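Local coordinates for protein DNA polymerase (Bacillus phage phi29, PDB 1XI1) that copies the phage genome by protein-primed, strand-displacing DNA synthesis with high processivity and fidelity, and carries a proofreading 3'-5' exonuclease activity, at residues 240-245 and 490-495; 246-251 and 460-465; 279-284 and 352-357; 290-295 and 314-319. The protein carries 2 engineered substitutions. All coordinates share one frame; numbering follows the deposited sequence.

Contact 1 (240-245 and 490-495)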
loop_
_atom_site.group_PDB
_atom_site.type_symbol
_atom_site.label_atom_id
_atom_site.label_comp_id
_atom_site.label_asym_id
_atom_site.label_seq_id
_atom_site.Cartn_x
_atom_site.Cartn_y
_atom_site.Cartn_z
ATOM N N LYS C 240 -2.675 3.895 29.090
ATOM C CA LYS C 240 -3.468 4.732 29.982
ATOM C C LYS C 240 -4.292 5.670 29.095
ATOM O O LYS C 240 -3.842 6.061 28.019
ATOM C CB LYS C 240 -2.536 5.529 30.895
ATOM C CG LYS C 240 -1.498 4.661 31.589
ATOM C CD LYS C 240 -0.419 5.494 32.259
ATOM C CE LYS C 240 0.665 4.609 32.873
ATOM N NZ LYS C 240 1.782 5.408 33.474
ATOM N N GLU C 241 -5.503 6.022 29.516
ATOM C CA GLU C 241 -6.310 6.920 28.696
ATOM C C GLU C 241 -6.095 8.361 29.129
ATOM O O GLU C 241 -5.789 8.639 30.291
ATOM C CB GLU C 241 -7.801 6.562 28.766
ATOM C CG GLU C 241 -8.574 7.183 29.917
ATOM C CD GLU C 241 -10.083 7.155 29.680
ATOM O OE1 GLU C 241 -10.655 6.048 29.551
ATOM O OE2 GLU C 241 -10.696 8.244 29.619
ATOM N N ILE C 242 -6.265 9.275 28.183
ATOM C CA ILE C 242 -6.057 10.691 28.437
ATOM C C ILE C 242 -7.222 11.504 27.904
ATOM O O ILE C 242 -8.223 10.953 27.453
ATOM C CB ILE C 242 -4.788 11.171 27.729
ATOM C CG1 ILE C 242 -4.938 10.942 26.219
ATOM C CG2 ILE C 242 -3.582 10.412 28.256
ATOM C CD1 ILE C 242 -3.778 11.445 25.392
ATOM N N GLY C 243 -7.079 12.820 27.941
ATOM C CA GLY C 243 -8.137 13.671 27.445
ATOM C C GLY C 243 -7.648 14.989 26.884
ATOM O O GLY C 243 -6.735 15.614 27.424
ATOM N N GLU C 244 -8.273 15.413 25.792
ATOM C CA GLU C 244 -7.932 16.667 25.140
ATOM C C GLU C 244 -6.574 16.585 24.459
ATOM O O GLU C 244 -5.535 16.601 25.117
ATOM C CB GLU C 244 -7.946 17.817 26.158
ATOM C CG GLU C 244 -9.348 18.212 26.641
ATOM C CD GLU C 244 -9.789 19.596 26.153
ATOM O OE1 GLU C 244 -9.265 20.616 26.659
ATOM O OE2 GLU C 244 -10.658 19.665 25.257
ATOM N N GLY C 245 -6.600 16.487 23.131
ATOM C CA GLY C 245 -5.378 16.405 22.356
ATOM C C GLY C 245 -5.638 16.899 20.948
ATOM O O GLY C 245 -6.788 17.113 20.572
ATOM N N LYS C 490 -11.487 15.081 22.639
ATOM C CA LYS C 490 -11.769 15.279 24.048
ATOM C C LYS C 490 -11.040 14.262 24.946
ATOM O O LYS C 490 -10.704 14.572 26.076
ATOM C CB LYS C 490 -13.272 15.154 24.288
ATOM C CG LYS C 490 -13.654 15.324 25.738
ATOM C CD LYS C 490 -15.155 15.202 25.929
ATOM C CE LYS C 490 -15.515 15.395 27.399
ATOM N NZ LYS C 490 -14.997 16.702 27.930
ATOM N N ARG C 491 -10.816 13.048 24.455
ATOM C CA ARG C 491 -10.175 11.998 25.249
ATOM C C ARG C 491 -9.751 10.966 24.240
ATOM O O ARG C 491 -10.278 10.938 23.123
ATOM C CB ARG C 491 -11.174 11.376 26.246
ATOM C CG ARG C 491 -12.491 10.850 25.639
ATOM C CD ARG C 491 -13.227 10.033 26.683
ATOM N NE ARG C 491 -14.456 9.437 26.177
ATOM C CZ ARG C 491 -15.067 8.414 26.760
ATOM N NH1 ARG C 491 -14.560 7.878 27.869
ATOM N NH2 ARG C 491 -16.178 7.921 26.226
ATOM N N ALA C 492 -8.807 10.122 24.637
ATOM C CA ALA C 492 -8.288 9.107 23.747
ATOM C C ALA C 492 -7.546 8.047 24.547
ATOM O O ALA C 492 -7.305 8.189 25.754
ATOM C CB ALA C 492 -7.347 9.763 22.703
ATOM N N LYS C 493 -7.209 6.967 23.861
ATOM C CA LYS C 493 -6.487 5.881 24.488
ATOM C C LYS C 493 -5.609 5.200 23.439
ATOM O O LYS C 493 -6.082 4.800 22.374
ATOM C CB LYS C 493 -7.473 4.891 25.096
ATOM C CG LYS C 493 -6.900 4.050 26.222
ATOM C CD LYS C 493 -7.960 3.090 26.716
ATOM C CE LYS C 493 -7.445 2.172 27.798
ATOM N NZ LYS C 493 -8.511 1.214 28.216
ATOM N N TYR C 494 -4.322 5.096 23.745
ATOM C CA TYR C 494 -3.372 4.477 22.839
ATOM C C TYR C 494 -2.849 3.188 23.459
ATOM O O TYR C 494 -2.168 3.212 24.491
ATOM C CB TYR C 494 -2.213 5.441 22.571
ATOM C CG TYR C 494 -2.641 6.726 21.897
ATOM C CD1 TYR C 494 -3.346 7.712 22.600
ATOM C CD2 TYR C 494 -2.378 6.941 20.544
ATOM C CE1 TYR C 494 -3.786 8.883 21.967
ATOM C CE2 TYR C 494 -2.811 8.105 19.901
ATOM C CZ TYR C 494 -3.517 9.071 20.616
ATOM O OH TYR C 494 -3.964 10.203 19.962
ATOM N N LEU C 495 -3.166 2.057 22.841
ATOM C CA LEU C 495 -2.707 0.780 23.376
ATOM C C LEU C 495 -1.348 0.392 22.794
ATOM O O LEU C 495 -0.474 -0.104 23.512
ATOM C CB LEU C 495 -3.723 -0.328 23.072
ATOM C CG LEU C 495 -5.147 -0.236 23.632
ATOM C CD1 LEU C 495 -5.897 -1.489 23.235
ATOM C CD2 LEU C 495 -5.138 -0.099 25.146
#

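Contact 2 (246-251 and 460-465)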
loop_
_atom_site.group_PDB
_atom_site.type_symbol
_atom_site.label_atom_id
_atom_site.label_comp_id
_atom_site.label_asym_id
_atom_site.label_seq_id
_atom_site.Cartn_x
_atom_site.Cartn_y
_atom_site.Cartn_z
ATOM N N MET C 246 -4.576 17.082 20.170
ATOM C CA MET C 246 -4.706 17.551 18.796
ATOM C C MET C 246 -3.906 16.626 17.890
ATOM O O MET C 246 -3.004 15.925 18.345
ATOM C CB MET C 246 -4.136 18.959 18.646
ATOM C CG MET C 246 -4.104 19.762 19.911
ATOM S SD MET C 246 -2.999 21.156 19.717
ATOM C CE MET C 246 -3.814 22.057 18.419
ATOM N N VAL C 247 -4.222 16.656 16.602
ATOM C CA VAL C 247 -3.541 15.829 15.626
ATOM C C VAL C 247 -3.148 16.674 14.419
ATOM O O VAL C 247 -3.973 17.392 13.839
ATOM C CB VAL C 247 -4.448 14.673 15.158
ATOM C CG1 VAL C 247 -3.756 13.878 14.055
ATOM C CG2 VAL C 247 -4.786 13.764 16.339
ATOM N N PHE C 248 -1.879 16.595 14.044
ATOM C CA PHE C 248 -1.396 17.347 12.900
ATOM C C PHE C 248 -0.921 16.360 11.838
ATOM O O PHE C 248 -0.217 15.396 12.146
ATOM C CB PHE C 248 -0.245 18.274 13.316
ATOM C CG PHE C 248 -0.631 19.325 14.333
ATOM C CD1 PHE C 248 -0.666 19.025 15.691
ATOM C CD2 PHE C 248 -0.926 20.628 13.927
ATOM C CE1 PHE C 248 -0.987 20.015 16.648
ATOM C CE2 PHE C 248 -1.246 21.619 14.863
ATOM C CZ PHE C 248 -1.275 21.310 16.232
ATOM N N ASP C 249 -1.321 16.602 10.594
ATOM C CA ASP C 249 -0.958 15.751 9.463
ATOM C C ASP C 249 -0.250 16.598 8.414
ATOM O O ASP C 249 -0.682 17.711 8.135
ATOM C CB ASP C 249 -2.218 15.138 8.831
ATOM C CG ASP C 249 -2.672 13.871 9.526
ATOM O OD1 ASP C 249 -2.672 13.844 10.776
ATOM O OD2 ASP C 249 -3.046 12.901 8.822
ATOM N N VAL C 250 0.821 16.075 7.824
ATOM C CA VAL C 250 1.547 16.815 6.795
ATOM C C VAL C 250 0.740 16.814 5.495
ATOM O O VAL C 250 0.208 15.778 5.108
ATOM C CB VAL C 250 2.908 16.174 6.518
ATOM C CG1 VAL C 250 3.591 16.876 5.351
ATOM C CG2 VAL C 250 3.770 16.264 7.751
ATOM N N ASN C 251 0.630 17.961 4.821
ATOM C CA ASN C 251 -0.114 17.986 3.569
ATOM C C ASN C 251 0.767 17.297 2.498
ATOM O O ASN C 251 1.809 17.842 2.088
ATOM C CB ASN C 251 -0.442 19.436 3.144
ATOM C CG ASN C 251 -1.198 20.232 4.231
ATOM O OD1 ASN C 251 -2.163 19.742 4.836
ATOM N ND2 ASN C 251 -0.763 21.473 4.464
ATOM N N ILE C 460 1.303 13.706 13.906
ATOM C CA ILE C 460 1.751 13.840 15.281
ATOM C C ILE C 460 0.555 14.055 16.199
ATOM O O ILE C 460 -0.319 14.873 15.902
ATOM C CB ILE C 460 2.661 15.051 15.422
ATOM C CG1 ILE C 460 4.034 14.766 14.846
ATOM C CG2 ILE C 460 2.793 15.422 16.845
ATOM C CD1 ILE C 460 4.968 15.944 15.053
ATOM N N HIS C 461 0.531 13.337 17.318
ATOM C CA HIS C 461 -0.562 13.462 18.275
ATOM C C HIS C 461 -0.053 14.076 19.569
ATOM O O HIS C 461 0.790 13.483 20.262
ATOM C CB HIS C 461 -1.190 12.092 18.557
ATOM C CG HIS C 461 -1.801 11.445 17.348
ATOM N ND1 HIS C 461 -2.565 10.300 17.424
ATOM C CD2 HIS C 461 -1.761 11.783 16.040
ATOM C CE1 HIS C 461 -2.972 9.962 16.212
ATOM N NE2 HIS C 461 -2.497 10.845 15.355
ATOM N N LEU C 462 -0.583 15.261 19.887
ATOM C CA LEU C 462 -0.196 16.022 21.075
ATOM C C LEU C 462 -1.301 16.199 22.096
ATOM O O LEU C 462 -2.483 16.239 21.759
ATOM C CB LEU C 462 0.265 17.419 20.661
ATOM C CG LEU C 462 1.305 17.472 19.543
ATOM C CD1 LEU C 462 1.535 18.913 19.123
ATOM C CD2 LEU C 462 2.597 16.842 20.046
ATOM N N THR C 463 -0.906 16.316 23.356
ATOM C CA THR C 463 -1.866 16.558 24.415
ATOM C C THR C 463 -2.147 18.054 24.306
ATOM O O THR C 463 -1.393 18.781 23.655
ATOM C CB THR C 463 -1.260 16.260 25.771
ATOM O OG1 THR C 463 -0.048 17.004 25.914
ATOM C CG2 THR C 463 -0.957 14.785 25.897
ATOM N N GLY C 464 -3.217 18.522 24.940
ATOM C CA GLY C 464 -3.549 19.935 24.866
ATOM C C GLY C 464 -4.337 20.199 23.597
ATOM O O GLY C 464 -4.493 19.305 22.760
ATOM N N THR C 465 -4.835 21.416 23.435
ATOM C CA THR C 465 -5.611 21.721 22.244
ATOM C C THR C 465 -5.083 22.976 21.607
ATOM O O THR C 465 -5.654 23.470 20.642
ATOM C CB THR C 465 -7.106 21.935 22.577
ATOM O OG1 THR C 465 -7.267 23.177 23.273
ATOM C CG2 THR C 465 -7.630 20.792 23.459
#

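Contact 3 (279-284 and 352-357)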
loop_
_atom_site.group_PDB
_atom_site.type_symbol
_atom_site.label_atom_id
_atom_site.label_comp_id
_atom_site.label_asym_id
_atom_site.label_seq_id
_atom_site.Cartn_x
_atom_site.Cartn_y
_atom_site.Cartn_z
ATOM N N GLU C 279 31.019 18.935 -2.504
ATOM C CA GLU C 279 30.043 19.784 -3.160
ATOM C C GLU C 279 29.278 19.075 -4.277
ATOM O O GLU C 279 28.062 19.249 -4.409
ATOM C CB GLU C 279 30.788 21.006 -3.708
ATOM C CG GLU C 279 29.982 21.987 -4.527
ATOM C CD GLU C 279 30.853 23.090 -5.117
ATOM O OE1 GLU C 279 30.322 23.948 -5.844
ATOM O OE2 GLU C 279 32.071 23.104 -4.859
ATOM N N ASP C 280 29.986 18.276 -5.075
ATOM C CA ASP C 280 29.377 17.557 -6.193
ATOM C C ASP C 280 28.641 16.282 -5.789
ATOM O O ASP C 280 27.789 15.784 -6.532
ATOM C CB ASP C 280 30.455 17.236 -7.216
ATOM C CG ASP C 280 31.081 18.484 -7.790
ATOM O OD1 ASP C 280 30.352 19.489 -7.946
ATOM O OD2 ASP C 280 32.293 18.460 -8.097
ATOM N N TYR C 281 29.001 15.748 -4.625
ATOM C CA TYR C 281 28.361 14.562 -4.079
ATOM C C TYR C 281 27.919 14.926 -2.659
ATOM O O TYR C 281 28.454 14.443 -1.665
ATOM C CB TYR C 281 29.330 13.388 -4.089
ATOM C CG TYR C 281 29.597 12.894 -5.495
ATOM C CD1 TYR C 281 30.483 13.576 -6.342
ATOM C CD2 TYR C 281 28.951 11.752 -5.990
ATOM C CE1 TYR C 281 30.718 13.125 -7.649
ATOM C CE2 TYR C 281 29.180 11.298 -7.283
ATOM C CZ TYR C 281 30.066 11.989 -8.107
ATOM O OH TYR C 281 30.316 11.529 -9.381
ATOM N N PRO C 282 26.915 15.807 -2.561
ATOM C CA PRO C 282 26.335 16.311 -1.305
ATOM C C PRO C 282 25.716 15.273 -0.358
ATOM O O PRO C 282 25.722 15.460 0.851
ATOM C CB PRO C 282 25.280 17.316 -1.786
ATOM C CG PRO C 282 25.640 17.605 -3.203
ATOM C CD PRO C 282 26.162 16.308 -3.723
ATOM N N LEU C 283 25.164 14.199 -0.909
ATOM C CA LEU C 283 24.510 13.175 -0.106
ATOM C C LEU C 283 25.351 11.922 0.085
ATOM O O LEU C 283 26.260 11.631 -0.710
ATOM C CB LEU C 283 23.172 12.786 -0.756
ATOM C CG LEU C 283 22.085 13.865 -0.787
ATOM C CD1 LEU C 283 20.791 13.290 -1.376
ATOM C CD2 LEU C 283 21.835 14.370 0.626
ATOM N N HIS C 284 25.047 11.170 1.137
ATOM C CA HIS C 284 25.800 9.933 1.349
ATOM C C HIS C 284 25.160 8.994 2.351
ATOM O O HIS C 284 24.348 9.394 3.172
ATOM C CB HIS C 284 27.229 10.273 1.771
ATOM C CG HIS C 284 27.398 10.694 3.250
ATOM N ND1 HIS C 284 27.201 11.989 3.687
ATOM C CD2 HIS C 284 27.764 9.985 4.344
ATOM C CE1 HIS C 284 27.413 12.040 4.982
ATOM N NE2 HIS C 284 27.756 10.837 5.407
ATOM N N LYS C 352 28.747 8.005 -1.813
ATOM C CA LYS C 352 28.433 9.420 -2.081
ATOM C C LYS C 352 27.556 9.473 -3.319
ATOM O O LYS C 352 27.692 8.648 -4.211
ATOM C CB LYS C 352 29.682 10.248 -2.399
ATOM C CG LYS C 352 30.557 10.564 -1.250
ATOM C CD LYS C 352 31.599 11.617 -1.642
ATOM C CE LYS C 352 32.504 11.199 -2.820
ATOM N NZ LYS C 352 33.618 12.197 -2.967
ATOM N N PHE C 353 26.674 10.460 -3.391
ATOM C CA PHE C 353 25.797 10.593 -4.544
ATOM C C PHE C 353 25.706 12.030 -5.007
ATOM O O PHE C 353 25.879 12.945 -4.214
ATOM C CB PHE C 353 24.376 10.128 -4.191
ATOM C CG PHE C 353 24.312 8.753 -3.620
ATOM C CD1 PHE C 353 24.708 8.510 -2.314
ATOM C CD2 PHE C 353 23.885 7.697 -4.391
ATOM C CE1 PHE C 353 24.661 7.225 -1.787
ATOM C CE2 PHE C 353 23.839 6.415 -3.871
ATOM C CZ PHE C 353 24.232 6.181 -2.571
ATOM N N LYS C 354 25.423 12.215 -6.292
ATOM C CA LYS C 354 25.179 13.538 -6.788
ATOM C C LYS C 354 23.790 13.851 -6.302
ATOM O O LYS C 354 23.067 12.916 -5.969
ATOM C CB LYS C 354 25.281 13.636 -8.307
ATOM C CG LYS C 354 26.671 13.489 -8.885
ATOM C CD LYS C 354 26.620 13.504 -10.399
ATOM C CE LYS C 354 26.242 12.141 -10.960
ATOM N NZ LYS C 354 26.326 12.118 -12.448
ATOM N N ALA C 355 23.383 15.090 -6.224
ATOM C CA ALA C 355 22.032 15.369 -5.745
ATOM C C ALA C 355 21.443 16.589 -6.424
ATOM O O ALA C 355 22.182 17.419 -6.956
ATOM C CB ALA C 355 22.023 15.561 -4.236
ATOM N N THR C 356 20.111 16.688 -6.403
ATOM C CA THR C 356 19.393 17.822 -6.990
ATOM C C THR C 356 18.028 17.972 -6.329
ATOM O O THR C 356 17.539 17.035 -5.694
ATOM C CB THR C 356 19.162 17.635 -8.501
ATOM O OG1 THR C 356 18.416 18.744 -9.009
ATOM C CG2 THR C 356 18.376 16.384 -8.762
ATOM N N THR C 357 17.417 19.149 -6.483
ATOM C CA THR C 357 16.096 19.422 -5.910
ATOM C C THR C 357 15.019 19.587 -6.985
ATOM O O THR C 357 13.852 19.824 -6.661
ATOM C CB THR C 357 16.073 20.721 -5.071
ATOM O OG1 THR C 357 16.387 21.839 -5.905
ATOM C CG2 THR C 357 17.055 20.661 -3.934
HETATM O O HOH W 1 25.363 17.345 -7.230
#

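Contact 4 (290-295 and 314-319)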
loop_
_atom_site.group_PDB
_atom_site.type_symbol
_atom_site.label_atom_id
_atom_site.label_comp_id
_atom_site.label_asym_id
_atom_site.label_seq_id
_atom_site.Cartn_x
_atom_site.Cartn_y
_atom_site.Cartn_z
ATOM N N CYS C 290 29.170 1.292 16.176
ATOM C CA CYS C 290 29.227 2.020 17.430
ATOM C C CYS C 290 28.331 1.406 18.477
ATOM O O CYS C 290 27.735 0.345 18.270
ATOM C CB CYS C 290 28.790 3.465 17.208
ATOM S SG CYS C 290 27.078 3.575 16.630
ATOM N N GLU C 291 28.284 2.075 19.599
ATOM C CA GLU C 291 27.456 1.731 20.716
ATOM C C GLU C 291 26.691 3.033 20.988
ATOM O O GLU C 291 27.199 4.123 20.701
ATOM C CB GLU C 291 28.242 1.332 21.972
ATOM C CG GLU C 291 29.082 0.092 21.807
ATOM C CD GLU C 291 29.718 -0.368 23.103
ATOM O OE1 GLU C 291 30.676 0.308 23.561
ATOM O OE2 GLU C 291 29.271 -1.393 23.669
ATOM N N PHE C 292 25.485 2.947 21.542
ATOM C CA PHE C 292 24.715 4.158 21.756
ATOM C C PHE C 292 23.724 4.096 22.910
ATOM O O PHE C 292 23.306 3.029 23.338
ATOM C CB PHE C 292 23.990 4.495 20.454
ATOM C CG PHE C 292 23.211 3.344 19.884
ATOM C CD1 PHE C 292 21.919 3.065 20.327
ATOM C CD2 PHE C 292 23.785 2.512 18.920
ATOM C CE1 PHE C 292 21.203 1.979 19.820
ATOM C CE2 PHE C 292 23.081 1.418 18.404
ATOM C CZ PHE C 292 21.783 1.153 18.860
ATOM N N GLU C 293 23.349 5.264 23.403
ATOM C CA GLU C 293 22.398 5.374 24.499
ATOM C C GLU C 293 21.490 6.544 24.190
ATOM O O GLU C 293 21.960 7.673 24.052
ATOM C CB GLU C 293 23.125 5.651 25.811
ATOM C CG GLU C 293 23.905 4.478 26.355
ATOM C CD GLU C 293 23.015 3.303 26.654
ATOM O OE1 GLU C 293 21.817 3.535 26.941
ATOM O OE2 GLU C 293 23.517 2.157 26.617
ATOM N N LEU C 294 20.198 6.285 24.063
ATOM C CA LEU C 294 19.266 7.363 23.785
ATOM C C LEU C 294 19.498 8.435 24.851
ATOM O O LEU C 294 19.704 8.120 26.023
ATOM C CB LEU C 294 17.830 6.835 23.845
ATOM C CG LEU C 294 16.720 7.823 23.492
ATOM C CD1 LEU C 294 16.879 8.267 22.052
ATOM C CD2 LEU C 294 15.362 7.163 23.708
ATOM N N LYS C 295 19.511 9.697 24.440
ATOM C CA LYS C 295 19.716 10.783 25.383
ATOM C C LYS C 295 18.416 11.044 26.134
ATOM O O LYS C 295 17.323 10.761 25.642
ATOM C CB LYS C 295 20.147 12.059 24.659
ATOM C CG LYS C 295 21.583 12.076 24.151
ATOM C CD LYS C 295 21.857 13.365 23.357
ATOM C CE LYS C 295 23.322 13.481 22.930
ATOM N NZ LYS C 295 23.567 14.630 21.991
ATOM N N GLU C 314 10.265 -1.472 16.109
ATOM C CA GLU C 314 10.877 -1.511 17.432
ATOM C C GLU C 314 12.029 -0.516 17.450
ATOM O O GLU C 314 12.954 -0.609 16.642
ATOM C CB GLU C 314 11.406 -2.914 17.722
ATOM C CG GLU C 314 10.349 -4.000 17.593
ATOM C CD GLU C 314 10.945 -5.392 17.493
ATOM O OE1 GLU C 314 11.771 -5.619 16.584
ATOM O OE2 GLU C 314 10.586 -6.261 18.315
ATOM N N TYR C 315 11.971 0.445 18.362
ATOM C CA TYR C 315 13.026 1.441 18.455
ATOM C C TYR C 315 13.968 1.223 19.641
ATOM O O TYR C 315 13.555 1.259 20.802
ATOM C CB TYR C 315 12.423 2.845 18.506
ATOM C CG TYR C 315 11.678 3.216 17.244
ATOM C CD1 TYR C 315 10.342 2.852 17.065
ATOM C CD2 TYR C 315 12.321 3.887 16.208
ATOM C CE1 TYR C 315 9.665 3.145 15.885
ATOM C CE2 TYR C 315 11.656 4.185 15.025
ATOM C CZ TYR C 315 10.327 3.810 14.867
ATOM O OH TYR C 315 9.664 4.080 13.689
ATOM N N LEU C 316 15.240 0.997 19.324
ATOM C CA LEU C 316 16.273 0.762 20.329
ATOM C C LEU C 316 16.593 2.037 21.100
ATOM O O LEU C 316 16.586 3.136 20.547
ATOM C CB LEU C 316 17.543 0.243 19.654
ATOM C CG LEU C 316 17.279 -0.903 18.675
ATOM C CD1 LEU C 316 18.543 -1.240 17.904
ATOM C CD2 LEU C 316 16.769 -2.115 19.442
ATOM N N LYS C 317 16.866 1.883 22.386
ATOM C CA LYS C 317 17.198 3.020 23.225
ATOM C C LYS C 317 18.666 2.902 23.624
ATOM O O LYS C 317 19.276 3.854 24.116
ATOM C CB LYS C 317 16.274 3.047 24.444
ATOM C CG LYS C 317 14.803 3.040 24.020
ATOM C CD LYS C 317 13.826 3.429 25.126
ATOM C CE LYS C 317 12.388 3.402 24.588
ATOM N NZ LYS C 317 11.390 4.024 25.506
ATOM N N SER C 318 19.232 1.721 23.384
ATOM C CA SER C 318 20.636 1.465 23.681
ATOM C C SER C 318 21.107 0.190 22.988
ATOM O O SER C 318 20.308 -0.691 22.661
ATOM C CB SER C 318 20.862 1.340 25.190
ATOM O OG SER C 318 20.607 0.026 25.644
ATOM N N SER C 319 22.408 0.107 22.742
ATOM C CA SER C 319 22.973 -1.069 22.108
ATOM C C SER C 319 23.155 -2.094 23.218
ATOM O O SER C 319 23.248 -3.291 22.968
ATOM C CB SER C 319 24.317 -0.731 21.463
ATOM O OG SER C 319 25.191 -0.112 22.391
HETATM O O HOH W 2 26.689 -0.877 24.222
#

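Contact 1 (240-245 and 490-495)
An antiparallel bridge between Ile242 and Ala492 sets the short strand 241-242 along strand 491-496, at the edge of a small antiparallel sheet in the polymerization half of this type-B polymerase. Two bonds define the register. Ile242 N donates to Ala492 O over 2.9 Å with an N-H...O angle of 168°, and Ala492 N returns a bond to Ile242 O at 3.0 Å. Farther along, Glu244 N reaches Lys490 O at 2.6 Å, but the bend of 128° at the hydrogen makes this bond weak. Beyond it the chain passes to the next sheet through a G1 beta bulge, Glu244, with its positive phi, and Gly245 both facing Phe489 of strand 483-489.

On the face bearing Ile242 and Ala492, CD1 of Ile242 comes obliquely upon Tyr494, 4.3 Å from CE1, and both residues also touch Ile453 of the neighbouring sheet. On the Glu241 face, CB of Glu241 rests 3.7 Å from CG of Lys493. The extended lysine chain, with CG anti to the backbone N (chi1 -156°), runs past that carbon and places its NZ on Phe546 O. Arg491 has its salt bridge to Asp503 through NE, and its guanidinium also makes a cation-pi contact with Phe543. Glu241 OE2 approaches the edge of the same guanidinium, yet remains 4.3 Å from Arg491 NH1, beyond salt-bridge range.

Contact 2 (246-251 and 460-465)
Val247 and His461 lie side by side and point the same way on one face of the antiparallel palm sheet, the platform of the polymerization site. The valine uses both methyls. CG2 stands over the imidazole face, 3.8 Å from the ring centroid of His461 and 18° off the normal, a CH-pi contact, while CG1 comes within 3.5 Å of His461 CD2. ND1 of His461 is hydrogen-bonded to Tyr494 OH, which together with the methyl over its face restrains the ring's rotation, and Tyr500 meets it edge-to-face.

The opposite sheet face carries Met246, Phe248, Ile460 and Leu462. Here Phe248 and Leu462 cross at about a right angle, with Phe248 CE1 3.7 Å from Leu462 CD1. The backbones beneath are regularly paired: strands 246-250 and 460-463 run at 156°, and four bonds link Met246 with Leu462 and Phe248 with Ile460, the shortest being Met246 N to Leu462 O at 2.8 Å. The ladder pairs the strand whose end holds Asp249 and Val250, residues of the catalytic magnesium site, with the hairpin of strands 452-456 and 459-463, where the YCDTD motif spans the end of the first strand and the turn.

Beyond the ladder, Met246 packs tightly along the backbone of Gly464 and Thr465, its CG 3.4 Å from Thr465 CA. A bend at its last torsion (chi3 63°) brings its CE to 3.2 Å from Thr465 O.

Contact 3 (279-284 and 352-357)
The Tyr281 ring carries Lys354 over one face: CG of Lys354 sits 3.9 Å from the ring centroid, 21° off the normal, a CH-pi contact between two side chains that run alongside each other. At the edge of the tyrosine, in its plane, lies Phe353 N. The Phe353 ring is met at its own edge, where Leu283 O lies in plane 3.8 Å from CD1, and the Phe353 side chain also touches Pro264, Pro268 and Pro428.

These residues mark the point where strand 283-294 joins the long strand 340-356 in an antiparallel sheet of the polymerization region. The evidence for pairing is one backbone bond, Phe353 N to Leu283 O at 3.0 Å, with His284 beside Lys352 as the adjacent non-hydrogen-bonded pair. On the Leu283 face, CG of Leu283 packs 3.8 Å from CB of Ala355. On the other side, Lys352 lays its aliphatic chain against Tyr281, CB to CB 3.6 Å, and a bend at chi3 (-59°) turns the end of the chain toward Asp278, with which NZ makes a salt bridge.

Pro282 has no N-H to give, and Phe353 O is approached instead by the Tyr281 CA hydrogen. Past this break a water takes over the link, next to Thr356, a residue that binds single-stranded DNA: the water donates to Asp280 O at 3.0 Å and accepts from Ala355 N at 3.2 Å.

Contact 4 (290-295 and 314-319)
Leu316 opens the approach, its CB arriving at the edge of the Phe292 ring, 4.1 Å from CE1. At Lys317 the backbone takes over: its carbonyl O accepts Leu294 N at 2.6 Å in an almost straight bond (173°). The Lys317 and Leu294 side chains cross obliquely with their CB atoms in loose contact, and the lysine chain runs on, extended, to a salt bridge with Asp235.

Ser318 is bridged to Glu293, a single beta bridge rather than a ladder. Residues 317-319 line one edge of strand 283-294 without forming a regular strand, while Glu291 and Glu293 bond to strand 340-356 of the antiparallel sheet along the other; 314-315 itself pairs with 303-304. Bent at chi2 (-61°), Glu293 lays its carboxylate against CB of Ser318 (OE1 to CB 3.0 Å) rather than its hydroxyl, Ser318 OG being 3.7 Å from Glu293 OE2.

Ser319 makes a two-way link with Phe292. Its N donates to Phe292 O at 3.1 Å, and its OG accepts from Phe292 N at 3.2 Å, while its CB stands over the ring, 15° off the normal. The same OG also touches a water, which donates a 2.7 Å bond to Glu291 OE2.

Contacts 1 and 2 are continuous: strand 241-242 leads into strand 245-250, their centres lie 13 Å apart, Tyr494 OH of contact 1 meets His461 ND1 of contact 2 at 2.9 Å, and Gly464 N probably hydrogen-bonds to Glu244 O at 3.0 Å. Contact 2 holds residues of the catalytic magnesium site and is the nearest of the four to the bound nucleic acid, about 16 Å by nearest atoms, against about 20 Å for contact 1, 22 Å for contact 4 and 32 Å for contact 3. Contacts 3 and 4 occupy the two ends of strand 283-294, centres about 28 Å apart. Both are nested along the chain inside the loop that contact 2 closes.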